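Local coordinates for putative aliphatic sulfonates-binding protein (Escherichia coli, PDB 2X26) that probably binds aliphatic sulfonates in the periplasm and serves as the solute-binding component of an ABC-type alkanesulfonate transporter, at residues A[5-10]-A[32-37]; A[23-28]-A[206-211]. All blocks are in the same frame, centred on the assembly; numbering follows the deposited sequence.

Contact 1 pairs strands 4-9 and 33-38 at one margin of a five-stranded mixed sheet. Contact 2 packs helix 24-28 against helix 199-218, which lie over the sheet face that carries L5, I7, I34 and W36. The two centres are about 12 Å apart. L25 joins them: its CD1 lies 3.4 Å from CD1 of I7. E26 adds a polar tie, a probable hydrogen bond of 2.9 Å from W36 NE1 to E26 OE2. Helix 24-28 comes just before strand 33-38 in the chain and also packs on it. The alternating strands and helices fit the periplasmic binding protein fold. Both contacts are structural packing in the part of that fold built on this sheet.

Contact 1 of 2, residues A[5-10]-A[32-37]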
# COMPACT_ATOMS: atom_id res chain seq x y z
N LEU A 5 -8.96 17.32 6.08
CA LEU A 5 -8.30 16.07 5.91
C LEU A 5 -8.05 15.97 4.41
O LEU A 5 -8.99 15.77 3.62
CB LEU A 5 -9.16 14.92 6.41
CG LEU A 5 -8.60 13.57 5.96
CD1 LEU A 5 -7.17 13.29 6.45
CD2 LEU A 5 -9.55 12.43 6.40
N ARG A 6 -6.77 16.04 4.06
CA ARG A 6 -6.31 15.91 2.65
C ARG A 6 -5.68 14.54 2.47
O ARG A 6 -4.70 14.20 3.11
CB ARG A 6 -5.28 17.01 2.29
CG ARG A 6 -5.88 18.40 2.57
CD ARG A 6 -4.80 19.45 2.64
NE ARG A 6 -3.96 19.25 3.82
CZ ARG A 6 -2.86 19.99 4.01
NH1 ARG A 6 -2.48 20.88 3.10
NH2 ARG A 6 -2.10 19.75 5.08
N ILE A 7 -6.30 13.76 1.59
CA ILE A 7 -5.98 12.33 1.50
C ILE A 7 -5.22 12.01 0.23
O ILE A 7 -5.69 12.30 -0.88
CB ILE A 7 -7.26 11.46 1.55
CG1 ILE A 7 -8.08 11.81 2.80
CG2 ILE A 7 -6.88 9.99 1.42
CD1 ILE A 7 -9.51 11.29 2.82
N GLY A 8 -4.05 11.41 0.38
CA GLY A 8 -3.32 10.88 -0.80
C GLY A 8 -3.70 9.44 -1.05
O GLY A 8 -3.59 8.61 -0.15
N TYR A 9 -4.13 9.14 -2.26
CA TYR A 9 -4.55 7.74 -2.57
C TYR A 9 -3.97 7.32 -3.93
O TYR A 9 -3.56 8.19 -4.71
CB TYR A 9 -6.07 7.61 -2.56
CG TYR A 9 -6.81 8.27 -3.75
CD1 TYR A 9 -7.27 7.48 -4.83
CD2 TYR A 9 -7.03 9.64 -3.79
CE1 TYR A 9 -7.91 8.06 -5.90
CE2 TYR A 9 -7.69 10.25 -4.88
CZ TYR A 9 -8.16 9.42 -5.90
OH TYR A 9 -8.80 9.97 -6.98
N GLN A 10 -3.98 6.01 -4.21
CA GLN A 10 -3.57 5.49 -5.51
C GLN A 10 -4.76 4.72 -6.07
O GLN A 10 -5.71 4.40 -5.34
CB GLN A 10 -2.37 4.58 -5.35
CG GLN A 10 -1.13 5.31 -4.70
CD GLN A 10 0.03 4.35 -4.50
OE1 GLN A 10 0.54 3.77 -5.49
NE2 GLN A 10 0.46 4.18 -3.25
N SER A 32 -15.61 18.65 8.44
CA SER A 32 -14.24 18.66 7.97
C SER A 32 -14.31 18.81 6.51
O SER A 32 -15.21 18.25 5.84
CB SER A 32 -13.51 17.36 8.30
OG SER A 32 -13.51 17.14 9.71
N LYS A 33 -13.38 19.57 5.99
CA LYS A 33 -13.17 19.66 4.56
C LYS A 33 -12.35 18.46 4.10
O LYS A 33 -11.14 18.40 4.35
CB LYS A 33 -12.44 20.94 4.21
CG LYS A 33 -12.37 21.21 2.73
CD LYS A 33 -11.68 22.53 2.47
CE LYS A 33 -10.68 22.41 1.34
NZ LYS A 33 -10.13 23.75 1.02
N ILE A 34 -13.01 17.51 3.44
CA ILE A 34 -12.36 16.30 2.97
C ILE A 34 -11.90 16.58 1.54
O ILE A 34 -12.69 17.07 0.70
CB ILE A 34 -13.32 15.09 2.94
CG1 ILE A 34 -14.02 14.86 4.32
CG2 ILE A 34 -12.56 13.83 2.46
CD1 ILE A 34 -13.02 14.64 5.50
N SER A 35 -10.64 16.31 1.24
CA SER A 35 -10.14 16.39 -0.15
C SER A 35 -9.26 15.18 -0.53
O SER A 35 -8.65 14.51 0.32
CB SER A 35 -9.40 17.68 -0.44
OG SER A 35 -8.26 17.81 0.37
N TRP A 36 -9.25 14.89 -1.80
CA TRP A 36 -8.69 13.63 -2.30
C TRP A 36 -7.66 14.02 -3.36
O TRP A 36 -7.95 14.84 -4.23
CB TRP A 36 -9.84 12.84 -2.96
CG TRP A 36 -10.87 12.38 -2.01
CD1 TRP A 36 -12.04 13.02 -1.68
CD2 TRP A 36 -10.82 11.20 -1.19
NE1 TRP A 36 -12.74 12.27 -0.76
CE2 TRP A 36 -11.99 11.16 -0.44
CE3 TRP A 36 -9.91 10.17 -1.05
CZ2 TRP A 36 -12.28 10.12 0.47
CZ3 TRP A 36 -10.18 9.11 -0.15
CH2 TRP A 36 -11.38 9.10 0.58
N VAL A 37 -6.46 13.44 -3.28
CA VAL A 37 -5.42 13.70 -4.24
C VAL A 37 -4.88 12.37 -4.71
O VAL A 37 -4.27 11.61 -3.93
CB VAL A 37 -4.25 14.52 -3.59
CG1 VAL A 37 -3.26 14.87 -4.66
CG2 VAL A 37 -4.82 15.76 -2.95
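L5 N donates to K33 O at 3.0 Å, the first of five backbone hydrogen bonds that pair 5-9 with 33-37 as parallel strands. L5 O then takes S35 N, and I7 bonds through its N to S35 O and through its O to V37 N. Y9 N closes the series on V37 O at 3.0 Å. The short strand axes come within 4.7 Å and lie at 22° to each other. On one face, W36 CG is anti to its carbonyl carbon (chi1 -67°), which lays the indole alongside I7. I7 CD1 sits over the indole, 3.7 Å from the centroid of its six-membered ring, in a CH-pi contact. I34 CG2 meets the same methyl at 4.0 Å. W36 turns an edge toward the face of Y9 in an offset edge-to-face pair, planes at 83°. On the other face, S35 OG lies 3.3 Å from R6 CG, while the guanidinium of R6 turns to a salt bridge with D55. Strand 56-59 continues the sheet beyond 4-9. Helices 14-21, 24-28 and 199-218 cover the face with I7 and W36. Strands 4-9 and 33-38, joined through helices 14-21 and 24-28, form a beta-alpha-beta crossover.

Contact 2 of 2, residues A[23-28]-A[206-211]; sequences QLLEKR and LATFSE
T208 and R28 have the most surface buried here, followed by L25. R28 runs extended from CG to NE and holds E211 through NH1 and NH2. NH2 meets OE1 of E211 at 2.7 Å, and NH1 meets OE2 of E211 at 2.8 Å. Both oxygens lie near the guanidinium plane but are approached from above the carboxylate plane; the two planes are 37° apart. NH1 also makes a weak bond to T208 OG1, which has its stronger partner in G204 O one turn back. T208 CG2 stands anti to the backbone N and faces helix 24-28. It lies over one face of the R28 guanidinium, 3.7 Å from L24 CB and 3.8 Å from L25 CD2. A glycine at T208 would probably open a gap between the helices beside L24 and L25 and leave one face of the R28 guanidinium without its methyl cover. The other branch of L25, CD1, reaches F209 CE1 at 3.9 Å, with the two side chains nearly perpendicular. The helix segments run at 133° to each other. On the sheet side, L25 rests on strands 4-9 and 33-38, and F209 packs on W36 and helix 14-21.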
# COMPACT_ATOMS: atom_id res chain seq x y z
N GLN A 23 -18.71 8.64 -0.97
CA GLN A 23 -18.75 9.86 -0.17
C GLN A 23 -18.88 9.62 1.32
O GLN A 23 -19.45 10.41 2.04
CB GLN A 23 -19.83 10.85 -0.69
CG GLN A 23 -19.43 11.34 -2.11
CD GLN A 23 -20.29 12.46 -2.64
OE1 GLN A 23 -21.23 12.86 -2.00
NE2 GLN A 23 -19.95 12.97 -3.82
N LEU A 24 -18.33 8.51 1.80
CA LEU A 24 -18.51 8.13 3.21
C LEU A 24 -17.91 9.14 4.19
O LEU A 24 -18.55 9.46 5.19
CB LEU A 24 -17.92 6.75 3.47
CG LEU A 24 -18.53 5.58 2.69
CD1 LEU A 24 -17.75 4.35 3.07
CD2 LEU A 24 -20.07 5.45 2.96
N LEU A 25 -16.72 9.66 3.89
CA LEU A 25 -16.08 10.62 4.80
C LEU A 25 -16.79 11.96 4.80
O LEU A 25 -16.95 12.58 5.83
CB LEU A 25 -14.61 10.84 4.44
CG LEU A 25 -13.67 9.67 4.72
CD1 LEU A 25 -12.24 10.08 4.46
CD2 LEU A 25 -13.77 9.11 6.15
N GLU A 26 -17.21 12.39 3.62
CA GLU A 26 -17.93 13.65 3.54
C GLU A 26 -19.20 13.58 4.38
O GLU A 26 -19.53 14.55 5.07
CB GLU A 26 -18.23 14.01 2.08
CG GLU A 26 -16.99 14.39 1.24
CD GLU A 26 -16.26 13.22 0.65
OE1 GLU A 26 -16.60 12.06 0.93
OE2 GLU A 26 -15.31 13.47 -0.13
N LYS A 27 -19.89 12.45 4.34
CA LYS A 27 -21.12 12.30 5.08
C LYS A 27 -20.84 12.08 6.57
O LYS A 27 -21.56 12.63 7.41
CB LYS A 27 -21.92 11.13 4.52
CG LYS A 27 -22.46 11.38 3.13
CD LYS A 27 -23.34 10.22 2.69
CE LYS A 27 -22.55 8.99 2.26
NZ LYS A 27 -23.29 7.68 2.42
N ARG A 28 -19.76 11.32 6.91
CA ARG A 28 -19.50 11.07 8.34
C ARG A 28 -18.94 12.22 9.12
O ARG A 28 -19.21 12.34 10.32
CB ARG A 28 -18.61 9.89 8.56
CG ARG A 28 -19.29 8.69 8.18
CD ARG A 28 -18.50 7.50 8.50
NE ARG A 28 -19.20 6.39 7.94
CZ ARG A 28 -18.85 5.14 8.11
NH1 ARG A 28 -17.77 4.87 8.84
NH2 ARG A 28 -19.57 4.18 7.56
N LEU A 206 -9.86 5.50 9.34
CA LEU A 206 -9.36 4.19 8.92
C LEU A 206 -10.46 3.14 9.00
O LEU A 206 -10.59 2.32 8.08
CB LEU A 206 -8.14 3.77 9.75
CG LEU A 206 -6.91 4.71 9.61
CD1 LEU A 206 -5.79 4.29 10.53
CD2 LEU A 206 -6.43 4.79 8.20
N ALA A 207 -11.29 3.22 10.02
CA ALA A 207 -12.38 2.26 10.18
C ALA A 207 -13.35 2.40 9.02
O ALA A 207 -13.85 1.37 8.50
CB ALA A 207 -13.08 2.51 11.52
N THR A 208 -13.57 3.65 8.56
CA THR A 208 -14.37 3.95 7.38
C THR A 208 -13.77 3.33 6.11
O THR A 208 -14.50 2.77 5.31
CB THR A 208 -14.53 5.46 7.18
OG1 THR A 208 -15.17 6.03 8.32
CG2 THR A 208 -15.44 5.73 6.00
N PHE A 209 -12.45 3.43 5.92
CA PHE A 209 -11.83 2.78 4.73
C PHE A 209 -12.01 1.27 4.79
O PHE A 209 -12.17 0.62 3.76
CB PHE A 209 -10.33 3.05 4.63
CG PHE A 209 -9.98 4.51 4.49
CD1 PHE A 209 -10.80 5.40 3.81
CD2 PHE A 209 -8.75 4.97 4.98
CE1 PHE A 209 -10.43 6.76 3.67
CE2 PHE A 209 -8.33 6.30 4.81
CZ PHE A 209 -9.18 7.20 4.18
N SER A 210 -11.92 0.71 5.98
CA SER A 210 -12.11 -0.76 6.09
C SER A 210 -13.57 -1.15 5.75
O SER A 210 -13.79 -2.19 5.09
CB SER A 210 -11.66 -1.26 7.48
OG SER A 210 -11.84 -2.67 7.55
N GLU A 211 -14.55 -0.38 6.20
CA GLU A 211 -15.97 -0.60 5.82
C GLU A 211 -16.15 -0.48 4.30
O GLU A 211 -16.90 -1.22 3.67
CB GLU A 211 -16.91 0.42 6.47
CG GLU A 211 -17.05 0.30 7.96
CD GLU A 211 -17.93 1.41 8.51
OE1 GLU A 211 -19.06 1.61 7.98
OE2 GLU A 211 -17.49 2.12 9.43